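Local coordinates for toll-like receptor 13 (Mus musculus, PDB 4Z0C), which recognises bacterial 23S ribosomal RNA as an innate immune receptor and signals through MYD88 and TRAF6 to activate NF-kappa-B, at residues A[475-480]-A[496-501]; A[448-453]-A[469-474]; A[527-532]-A[553-558]. One frame throughout, in Å; residues are numbered along the deposited sequence.

Interaction 1: residues A[475-480]-A[496-501]; sequences RSLDLM and EKLLIL. With nucleotides of chain C.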
loop_
_atom_site.group_PDB
_atom_site.type_symbol
_atom_site.label_atom_id
_atom_site.label_comp_id
_atom_site.label_asym_id
_atom_site.label_seq_id
_atom_site.Cartn_x
_atom_site.Cartn_y
_atom_site.Cartn_z
ATOM N N ARG A 475 17.544 -19.189 5.443
ATOM C CA ARG A 475 16.558 -20.087 4.873
ATOM C C ARG A 475 15.326 -19.300 4.457
ATOM O O ARG A 475 14.642 -19.641 3.480
ATOM C CB ARG A 475 16.197 -21.178 5.885
ATOM C CG ARG A 475 17.381 -22.060 6.256
ATOM C CD ARG A 475 17.876 -22.819 5.025
ATOM N NE ARG A 475 18.967 -23.748 5.320
ATOM C CZ ARG A 475 19.520 -24.563 4.423
ATOM N NH1 ARG A 475 19.091 -24.565 3.166
ATOM N NH2 ARG A 475 20.509 -25.372 4.781
ATOM N N SER A 476 15.045 -18.237 5.195
ATOM C CA SER A 476 13.844 -17.472 4.937
ATOM C C SER A 476 14.121 -15.946 4.917
ATOM O O SER A 476 14.805 -15.405 5.780
ATOM C CB SER A 476 12.789 -17.829 5.981
ATOM O OG SER A 476 11.572 -17.159 5.712
ATOM N N LEU A 477 13.619 -15.255 3.901
ATOM C CA LEU A 477 13.825 -13.811 3.812
ATOM C C LEU A 477 12.507 -13.130 3.483
ATOM O O LEU A 477 11.934 -13.350 2.410
ATOM C CB LEU A 477 14.897 -13.478 2.763
ATOM C CG LEU A 477 15.228 -12.018 2.422
ATOM C CD1 LEU A 477 15.693 -11.144 3.619
ATOM C CD2 LEU A 477 16.283 -11.994 1.319
ATOM N N ASP A 478 12.034 -12.312 4.418
ATOM C CA ASP A 478 10.769 -11.607 4.276
ATOM C C ASP A 478 11.010 -10.123 3.953
ATOM O O ASP A 478 11.504 -9.365 4.797
ATOM C CB ASP A 478 9.962 -11.727 5.564
ATOM C CG ASP A 478 8.567 -11.115 5.445
ATOM O OD1 ASP A 478 8.314 -10.387 4.465
ATOM O OD2 ASP A 478 7.721 -11.346 6.338
ATOM N N LEU A 479 10.657 -9.717 2.729
ATOM C CA LEU A 479 10.803 -8.328 2.279
ATOM C C LEU A 479 9.470 -7.721 1.870
ATOM O O LEU A 479 9.437 -6.773 1.104
ATOM C CB LEU A 479 11.787 -8.237 1.107
ATOM C CG LEU A 479 13.259 -8.367 1.486
ATOM C CD1 LEU A 479 14.142 -8.632 0.281
ATOM C CD2 LEU A 479 13.707 -7.105 2.198
ATOM N N MET A 480 8.374 -8.284 2.365
ATOM C CA MET A 480 7.035 -7.809 2.012
ATOM C C MET A 480 6.756 -6.386 2.478
ATOM O O MET A 480 7.325 -5.914 3.473
ATOM C CB MET A 480 5.975 -8.748 2.594
ATOM C CG MET A 480 6.160 -10.224 2.172
ATOM S SD MET A 480 4.871 -10.923 1.117
ATOM C CE MET A 480 3.391 -10.779 2.115
ATOM N N GLU A 496 22.735 -18.795 -1.335
ATOM C CA GLU A 496 22.584 -19.999 -2.158
ATOM C C GLU A 496 21.758 -21.101 -1.490
ATOM O O GLU A 496 21.345 -22.065 -2.145
ATOM C CB GLU A 496 23.946 -20.559 -2.555
ATOM C CG GLU A 496 24.750 -19.684 -3.484
ATOM C CD GLU A 496 26.044 -20.353 -3.897
ATOM O OE1 GLU A 496 26.302 -21.487 -3.435
ATOM O OE2 GLU A 496 26.800 -19.754 -4.686
ATOM N N LYS A 497 21.503 -20.926 -0.193
ATOM C CA LYS A 497 20.770 -21.891 0.595
ATOM C C LYS A 497 19.369 -21.396 0.937
ATOM O O LYS A 497 18.625 -22.072 1.656
ATOM C CB LYS A 497 21.539 -22.215 1.870
ATOM C CG LYS A 497 22.712 -23.166 1.683
ATOM C CD LYS A 497 23.408 -23.431 3.025
ATOM C CE LYS A 497 24.547 -24.436 2.893
ATOM N NZ LYS A 497 25.765 -23.837 2.248
ATOM N N LEU A 498 19.023 -20.206 0.453
ATOM C CA LEU A 498 17.698 -19.623 0.713
ATOM C C LEU A 498 16.549 -20.497 0.190
ATOM O O LEU A 498 16.581 -20.957 -0.965
ATOM C CB LEU A 498 17.590 -18.227 0.103
ATOM C CG LEU A 498 16.404 -17.419 0.633
ATOM C CD1 LEU A 498 16.627 -17.007 2.090
ATOM C CD2 LEU A 498 16.127 -16.205 -0.222
ATOM N N LEU A 499 15.542 -20.727 1.034
ATOM C CA LEU A 499 14.399 -21.577 0.665
ATOM C C LEU A 499 13.155 -20.776 0.325
ATOM O O LEU A 499 12.372 -21.161 -0.540
ATOM C CB LEU A 499 14.050 -22.541 1.797
ATOM C CG LEU A 499 15.110 -23.600 2.083
ATOM C CD1 LEU A 499 14.656 -24.553 3.197
ATOM C CD2 LEU A 499 15.455 -24.353 0.813
ATOM N N ILE A 500 12.966 -19.676 1.041
ATOM C CA ILE A 500 11.750 -18.885 0.952
ATOM C C ILE A 500 12.123 -17.430 0.773
ATOM O O ILE A 500 12.907 -16.891 1.551
ATOM C CB ILE A 500 10.918 -18.993 2.242
ATOM C CG1 ILE A 500 10.518 -20.445 2.511
ATOM C CG2 ILE A 500 9.690 -18.119 2.155
ATOM C CD1 ILE A 500 9.885 -20.649 3.902
ATOM N N LEU A 501 11.584 -16.805 -0.264
ATOM C CA LEU A 501 11.792 -15.385 -0.509
ATOM C C LEU A 501 10.453 -14.694 -0.750
ATOM O O LEU A 501 9.726 -15.034 -1.675
ATOM C CB LEU A 501 12.743 -15.171 -1.683
ATOM C CG LEU A 501 12.945 -13.725 -2.149
ATOM C CD1 LEU A 501 13.587 -12.873 -1.060
ATOM C CD2 LEU A 501 13.790 -13.677 -3.438
ATOM P P G C 3 -3.794 -7.832 5.010
ATOM O OP1 G C 3 -3.463 -6.422 4.766
ATOM O OP2 G C 3 -4.956 -8.406 4.292
ATOM O "O5'" G C 3 -2.480 -8.671 4.678
ATOM C "C5'" G C 3 -2.371 -9.261 3.378
ATOM C "C4'" G C 3 -1.643 -10.586 3.372
ATOM O "O4'" G C 3 -0.234 -10.370 3.631
ATOM C "C3'" G C 3 -2.110 -11.622 4.399
ATOM O "O3'" G C 3 -1.877 -12.928 3.876
ATOM C "C2'" G C 3 -1.129 -11.403 5.542
ATOM O "O2'" G C 3 -0.967 -12.536 6.358
ATOM C "C1'" G C 3 0.159 -11.091 4.777
ATOM N N9 G C 3 1.134 -10.268 5.481
ATOM C C8 G C 3 0.943 -9.013 6.002
ATOM N N7 G C 3 2.027 -8.525 6.533
ATOM C C5 G C 3 2.993 -9.505 6.337
ATOM C C6 G C 3 4.366 -9.542 6.699
ATOM O O6 G C 3 5.043 -8.711 7.301
ATOM N N1 G C 3 4.970 -10.720 6.301
ATOM C C2 G C 3 4.334 -11.746 5.647
ATOM N N2 G C 3 5.104 -12.802 5.361
ATOM N N3 G C 3 3.056 -11.731 5.308
ATOM C C4 G C 3 2.453 -10.587 5.680
#

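Interaction 2: residues A[448-453]-A[469-474]; sequences KKLQSL and SGLTNL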
loop_
_atom_site.group_PDB
_atom_site.type_symbol
_atom_site.label_atom_id
_atom_site.label_comp_id
_atom_site.label_asym_id
_atom_site.label_seq_id
_atom_site.Cartn_x
_atom_site.Cartn_y
_atom_site.Cartn_z
ATOM N N LYS A 448 26.400 -15.338 10.766
ATOM C CA LYS A 448 26.731 -16.556 10.018
ATOM C C LYS A 448 25.706 -17.667 10.146
ATOM O O LYS A 448 25.614 -18.530 9.278
ATOM C CB LYS A 448 28.091 -17.112 10.470
ATOM C CG LYS A 448 29.329 -16.491 9.815
ATOM C CD LYS A 448 28.984 -15.321 8.907
ATOM C CE LYS A 448 30.179 -14.876 8.085
ATOM N NZ LYS A 448 31.404 -14.732 8.897
ATOM N N LYS A 449 24.942 -17.650 11.230
ATOM C CA LYS A 449 24.001 -18.722 11.511
ATOM C C LYS A 449 22.540 -18.311 11.330
ATOM O O LYS A 449 21.629 -19.071 11.658
ATOM C CB LYS A 449 24.241 -19.260 12.921
ATOM C CG LYS A 449 25.545 -20.043 13.033
ATOM C CD LYS A 449 25.839 -20.470 14.452
ATOM C CE LYS A 449 25.037 -21.693 14.830
ATOM N NZ LYS A 449 25.454 -22.247 16.143
ATOM N N LEU A 450 22.319 -17.103 10.823
ATOM C CA LEU A 450 20.960 -16.590 10.661
ATOM C C LEU A 450 20.137 -17.495 9.741
ATOM O O LEU A 450 20.592 -17.898 8.675
ATOM C CB LEU A 450 20.961 -15.144 10.139
ATOM C CG LEU A 450 19.617 -14.455 10.385
ATOM C CD1 LEU A 450 19.420 -14.277 11.886
ATOM C CD2 LEU A 450 19.564 -13.123 9.667
ATOM N N GLN A 451 18.921 -17.800 10.175
ATOM C CA GLN A 451 18.050 -18.748 9.497
ATOM C C GLN A 451 16.886 -18.001 8.865
ATOM O O GLN A 451 16.468 -18.280 7.739
ATOM C CB GLN A 451 17.531 -19.773 10.529
ATOM C CG GLN A 451 17.626 -21.218 10.075
ATOM C CD GLN A 451 18.591 -22.054 10.896
ATOM O OE1 GLN A 451 18.455 -22.170 12.114
ATOM N NE2 GLN A 451 19.589 -22.624 10.228
ATOM N N SER A 452 16.394 -17.017 9.603
ATOM C CA SER A 452 15.199 -16.274 9.258
ATOM C C SER A 452 15.452 -14.777 9.464
ATOM O O SER A 452 15.936 -14.355 10.515
ATOM C CB SER A 452 14.043 -16.752 10.143
ATOM O OG SER A 452 12.867 -15.986 9.937
ATOM N N LEU A 453 15.168 -13.982 8.444
ATOM C CA LEU A 453 15.300 -12.529 8.522
ATOM C C LEU A 453 14.018 -11.850 8.066
ATOM O O LEU A 453 13.558 -12.052 6.931
ATOM C CB LEU A 453 16.482 -12.038 7.665
ATOM C CG LEU A 453 16.634 -10.515 7.453
ATOM C CD1 LEU A 453 16.705 -9.771 8.783
ATOM C CD2 LEU A 453 17.878 -10.161 6.613
ATOM N N SER A 469 25.366 -10.291 2.102
ATOM C CA SER A 469 26.551 -11.153 2.192
ATOM C C SER A 469 26.737 -11.722 3.624
ATOM O O SER A 469 26.327 -11.115 4.623
ATOM C CB SER A 469 27.810 -10.416 1.728
ATOM O OG SER A 469 28.246 -9.489 2.696
ATOM N N GLY A 470 27.321 -12.910 3.712
ATOM C CA GLY A 470 27.533 -13.551 4.992
ATOM C C GLY A 470 26.347 -14.369 5.485
ATOM O O GLY A 470 26.462 -15.125 6.448
ATOM N N LEU A 471 25.201 -14.219 4.833
ATOM C CA LEU A 471 24.004 -14.931 5.256
ATOM C C LEU A 471 23.913 -16.280 4.548
ATOM O O LEU A 471 22.899 -16.618 3.943
ATOM C CB LEU A 471 22.758 -14.092 5.001
ATOM C CG LEU A 471 22.690 -12.837 5.868
ATOM C CD1 LEU A 471 21.452 -12.000 5.571
ATOM C CD2 LEU A 471 22.750 -13.201 7.354
ATOM N N THR A 472 24.989 -17.049 4.660
ATOM C CA THR A 472 25.143 -18.324 3.975
ATOM C C THR A 472 24.076 -19.356 4.346
ATOM O O THR A 472 23.639 -20.140 3.500
ATOM C CB THR A 472 26.540 -18.909 4.261
ATOM O OG1 THR A 472 27.542 -18.000 3.785
ATOM C CG2 THR A 472 26.713 -20.287 3.613
ATOM N N ASN A 473 23.634 -19.313 5.597
ATOM C CA ASN A 473 22.623 -20.232 6.104
ATOM C C ASN A 473 21.201 -19.694 6.130
ATOM O O ASN A 473 20.327 -20.289 6.767
ATOM C CB ASN A 473 23.001 -20.754 7.494
ATOM C CG ASN A 473 24.200 -21.674 7.455
ATOM O OD1 ASN A 473 24.166 -22.733 6.822
ATOM N ND2 ASN A 473 25.269 -21.278 8.129
ATOM N N LEU A 474 20.967 -18.548 5.501
ATOM C CA LEU A 474 19.629 -17.978 5.549
ATOM C C LEU A 474 18.663 -18.882 4.794
ATOM O O LEU A 474 18.928 -19.293 3.652
ATOM C CB LEU A 474 19.581 -16.550 5.014
ATOM C CG LEU A 474 18.337 -15.814 5.520
ATOM C CD1 LEU A 474 18.462 -15.520 7.015
ATOM C CD2 LEU A 474 18.102 -14.541 4.734
HETATM O O HOH W 1 23.155 -16.999 7.646
#

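Interaction 3: residues A[527-532]-A[553-558]; sequences LKQLNL and LQELLL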
loop_
_atom_site.group_PDB
_atom_site.type_symbol
_atom_site.label_atom_id
_atom_site.label_comp_id
_atom_site.label_asym_id
_atom_site.label_seq_id
_atom_site.Cartn_x
_atom_site.Cartn_y
_atom_site.Cartn_z
ATOM N N LEU A 527 15.960 -22.210 -3.895
ATOM C CA LEU A 527 14.703 -21.523 -3.632
ATOM C C LEU A 527 13.504 -22.421 -3.910
ATOM O O LEU A 527 13.400 -23.008 -4.984
ATOM C CB LEU A 527 14.617 -20.228 -4.431
ATOM C CG LEU A 527 13.617 -19.238 -3.841
ATOM C CD1 LEU A 527 14.107 -18.772 -2.485
ATOM C CD2 LEU A 527 13.465 -18.048 -4.769
ATOM N N LYS A 528 12.613 -22.548 -2.934
ATOM C CA LYS A 528 11.419 -23.371 -3.107
ATOM C C LYS A 528 10.134 -22.546 -3.205
ATOM O O LYS A 528 9.179 -22.961 -3.868
ATOM C CB LYS A 528 11.310 -24.397 -1.971
ATOM C CG LYS A 528 12.613 -25.155 -1.738
ATOM C CD LYS A 528 12.414 -26.445 -0.951
ATOM C CE LYS A 528 13.325 -27.537 -1.497
ATOM N NZ LYS A 528 13.258 -27.588 -2.997
ATOM N N GLN A 529 10.096 -21.399 -2.520
ATOM C CA GLN A 529 8.908 -20.538 -2.546
ATOM C C GLN A 529 9.237 -19.079 -2.845
ATOM O O GLN A 529 10.126 -18.483 -2.244
ATOM C CB GLN A 529 8.127 -20.636 -1.241
ATOM C CG GLN A 529 8.001 -22.056 -0.737
ATOM C CD GLN A 529 7.004 -22.206 0.410
ATOM O OE1 GLN A 529 7.211 -21.698 1.517
ATOM N NE2 GLN A 529 5.914 -22.920 0.141
ATOM N N LEU A 530 8.516 -18.523 -3.811
ATOM C CA LEU A 530 8.676 -17.140 -4.204
ATOM C C LEU A 530 7.329 -16.445 -4.147
ATOM O O LEU A 530 6.375 -16.871 -4.798
ATOM C CB LEU A 530 9.233 -17.078 -5.630
ATOM C CG LEU A 530 9.413 -15.728 -6.317
ATOM C CD1 LEU A 530 10.160 -14.730 -5.418
ATOM C CD2 LEU A 530 10.149 -15.934 -7.651
ATOM N N ASN A 531 7.248 -15.368 -3.379
ATOM C CA ASN A 531 6.024 -14.572 -3.342
ATOM C C ASN A 531 6.210 -13.220 -4.052
ATOM O O ASN A 531 7.029 -12.415 -3.636
ATOM C CB ASN A 531 5.585 -14.367 -1.895
ATOM C CG ASN A 531 4.277 -13.611 -1.772
ATOM O OD1 ASN A 531 3.972 -12.732 -2.583
ATOM N ND2 ASN A 531 3.503 -13.930 -0.724
ATOM N N LEU A 532 5.444 -12.977 -5.117
ATOM C CA LEU A 532 5.498 -11.691 -5.833
ATOM C C LEU A 532 4.103 -11.099 -5.941
ATOM O O LEU A 532 3.785 -10.401 -6.890
ATOM C CB LEU A 532 6.084 -11.851 -7.223
ATOM C CG LEU A 532 7.553 -12.245 -7.294
ATOM C CD1 LEU A 532 7.877 -12.687 -8.711
ATOM C CD2 LEU A 532 8.420 -11.101 -6.886
ATOM N N LEU A 553 12.418 -24.325 -7.753
ATOM C CA LEU A 553 11.232 -23.667 -7.209
ATOM C C LEU A 553 10.039 -24.610 -7.222
ATOM O O LEU A 553 9.827 -25.341 -8.192
ATOM C CB LEU A 553 10.915 -22.382 -7.973
ATOM C CG LEU A 553 9.969 -21.365 -7.326
ATOM C CD1 LEU A 553 10.616 -20.737 -6.109
ATOM C CD2 LEU A 553 9.532 -20.273 -8.327
ATOM N N GLN A 554 9.261 -24.592 -6.143
ATOM C CA GLN A 554 8.081 -25.447 -6.027
ATOM C C GLN A 554 6.778 -24.655 -6.000
ATOM O O GLN A 554 5.730 -25.156 -6.422
ATOM C CB GLN A 554 8.169 -26.307 -4.771
ATOM C CG GLN A 554 9.375 -27.217 -4.714
ATOM C CD GLN A 554 9.494 -27.927 -3.367
ATOM O OE1 GLN A 554 8.750 -27.632 -2.432
ATOM N NE2 GLN A 554 10.423 -28.875 -3.272
ATOM N N GLU A 555 6.842 -23.429 -5.484
ATOM C CA GLU A 555 5.645 -22.604 -5.340
ATOM C C GLU A 555 5.888 -21.176 -5.815
ATOM O O GLU A 555 6.817 -20.526 -5.359
ATOM C CB GLU A 555 5.199 -22.588 -3.882
ATOM C CG GLU A 555 3.834 -21.975 -3.625
ATOM C CD GLU A 555 3.472 -21.978 -2.140
ATOM O OE1 GLU A 555 4.328 -21.574 -1.324
ATOM O OE2 GLU A 555 2.343 -22.385 -1.784
ATOM N N LEU A 556 5.058 -20.697 -6.732
ATOM C CA LEU A 556 5.143 -19.319 -7.233
ATOM C C LEU A 556 3.798 -18.654 -7.008
ATOM O O LEU A 556 2.764 -19.189 -7.407
ATOM C CB LEU A 556 5.512 -19.290 -8.722
ATOM C CG LEU A 556 5.637 -17.976 -9.500
ATOM C CD1 LEU A 556 6.594 -17.030 -8.820
ATOM C CD2 LEU A 556 6.113 -18.251 -10.914
ATOM N N LEU A 557 3.801 -17.533 -6.294
ATOM C CA LEU A 557 2.569 -16.800 -6.028
ATOM C C LEU A 557 2.639 -15.436 -6.731
ATOM O O LEU A 557 3.463 -14.611 -6.354
ATOM C CB LEU A 557 2.389 -16.601 -4.537
ATOM C CG LEU A 557 2.497 -17.789 -3.584
ATOM C CD1 LEU A 557 2.163 -17.286 -2.233
ATOM C CD2 LEU A 557 1.561 -18.933 -3.974
ATOM N N LEU A 558 1.824 -15.229 -7.767
ATOM C CA LEU A 558 1.782 -13.973 -8.502
ATOM C C LEU A 558 0.379 -13.367 -8.393
ATOM O O LEU A 558 0.032 -12.434 -9.134
ATOM C CB LEU A 558 2.114 -14.196 -9.978
ATOM C CG LEU A 558 3.500 -14.724 -10.348
ATOM C CD1 LEU A 558 3.522 -15.090 -11.833
ATOM C CD2 LEU A 558 4.584 -13.743 -10.024
#

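Interaction 1: residues A[475-480]-A[496-501]
R475 and K497 meet where two successive leucine-rich repeats come together, and the arginine side chain can be followed outward atom by atom. CB leaves the backbone pointing away from 496-501, but the chain bends at CG (chi2 -63°) and returns. CD then passes L499 CD1 at 4.1 Å and lies near the carbonyl oxygen of K497. At the tip, NH1 makes a weak hydrogen bond to K497 O, 3.0 Å long and bent to 124° at the hydrogen. CB of K497 sits over one face of the guanidinium, offset toward its rim, and its CD reaches NH2, so the aliphatic part of the lysine packs on the arginine while the two charged ends stay apart.

The backbone bonds are firmer. R475 O accepts from two consecutive amides, L499 N at 2.8 Å and I500 N at 3.0 Å, and L477 N returns a bond to I500 O. This is parallel pairing, with S476 opposite I500 and L477 opposite L501. On the buried side L477 and L501 lie side by side, pointing the same way, with L477 CD2 3.7 Å from L501 CD1; L498 CD1 lies against the carbonyl group of R475.

Further along, D478 does not touch 496-501; its backbone pairs with L453 on the other neighbour, and its side chain binds RNA. OD2 alone accepts from both N1 (2.8 Å) and N2 of G3 of chain C, while OD1 takes the amide of M480 in an Asx turn that fixes the carboxylate. M480 CE approaches N3 of the same base.

Strand 476-478 lies between strands 452-454 and 500-502, and strand 529-531 follows beyond, where Q529 touches I500 and N531 touches M480.

Interaction 2: residues A[448-453]-A[469-474]
The carbonyl oxygen of K448 is held by the side-chain amide of N473: ND2 donates to K448 O at 3.0 Å, with an angle of 164° at the hydrogen. The donor lies in the carbonyl plane, and the oxygen is close to the plane of the amide. With its CG beside the backbone N (chi1 -69°), N473 turns its amide toward K448. A water makes a second link, accepting from N473 N and apparently donating to L450 O at 2.9 Å.

The rest of the contact is mainly leucine on leucine. L450 lies alongside both L471 and L474, pointing the same way as each; its CB is 3.8 Å from L471 CD2 and its CG 3.7 Å from L474 CD1. That same CD1 presses against the backbone carbonyl of Q451 and approaches L453 CB, while L453 crosses L471 at about a right angle. At the outer edge the CD of K448 rests 3.5 Å from G470 O. L471 and L474, the ends of a type I turn, are both buried, while N473 within it faces K448; the contact thus joins the approaches to two consecutive strands of the leucine-rich repeat solenoid.

L450 and L453 also pack on strand 428-430, and L471 reaches F444 and L495 in neighbouring loops. The 448-453 segment runs into strand 452-454. Beside it, the loop 469-474 leads into strand 476-478.

Interaction 3: residues A[527-532]-A[553-558]
K528 O takes two consecutive amides of the facing segment, E555 N at 2.9 Å and Q554 N at 2.8 Å. The first lies close to the line of the carbonyl bond, whereas the second comes in at 128° to it and is tilted from the carbonyl plane. Beyond this fork the bonds alternate between the strands: L530 N gives to E555 O, L557 N to L530 O, and L532 N to L557 O at 2.9 Å. The directions of strands 529-531 and 555-557 differ by only 2°, and their axes come within 5.0 Å.

Such in-register parallel pairing is characteristic of the leucine-rich repeat solenoid, in which each repeat contributes a short strand and sends its consensus leucines, here L530 and L556, into the core, whereas L557 faces the other way. L530 and L556 run side by side, with L530 CD2 3.9 Å from L556 CD1, and L532 and L558 do likewise, L532 CB standing 3.7 Å from L558 CD2. L553 extends the row: its CG is turned away from the backbone N (chi1 -163°), which lets CD1 touch L527 and L530 CB while lying against the K528 carbonyl.

On the other face N531 ND2 meets L557 CD1. Outside this shell, N531 OD1 accepts from the amide of E533, E555 OE2 has a long, weak ion pair with K579, and N561 ND2 is hydrogen-bonded to both L532 O and L558 O. Behind the leucines, L556 packs on F571 and L574, while on the preceding strand L527 touches L501 and Q529 touches I500.

Along the chain the three contacts come in series: interaction 2, then interaction 1, then interaction 3. Their centres step by about 10 Å, from 2 to 1 and again from 1 to 3, and the outer two are about 20 Å apart without touching. Strands 452-454, 476-478, 500-502, 529-531 and 555-557 are consecutive neighbours, so backbone bonds carry the pairing across the joints: R475 N and S476 N probably bond to Q451 O, and L499 O to K528 N. Interactions 1 and 3 are strand pairs, and interaction 2 joins the approaches to two neighbouring strands. The guanine-binding carboxylate belongs to interaction 1, showing how a regular scaffold carries specific RNA recognition.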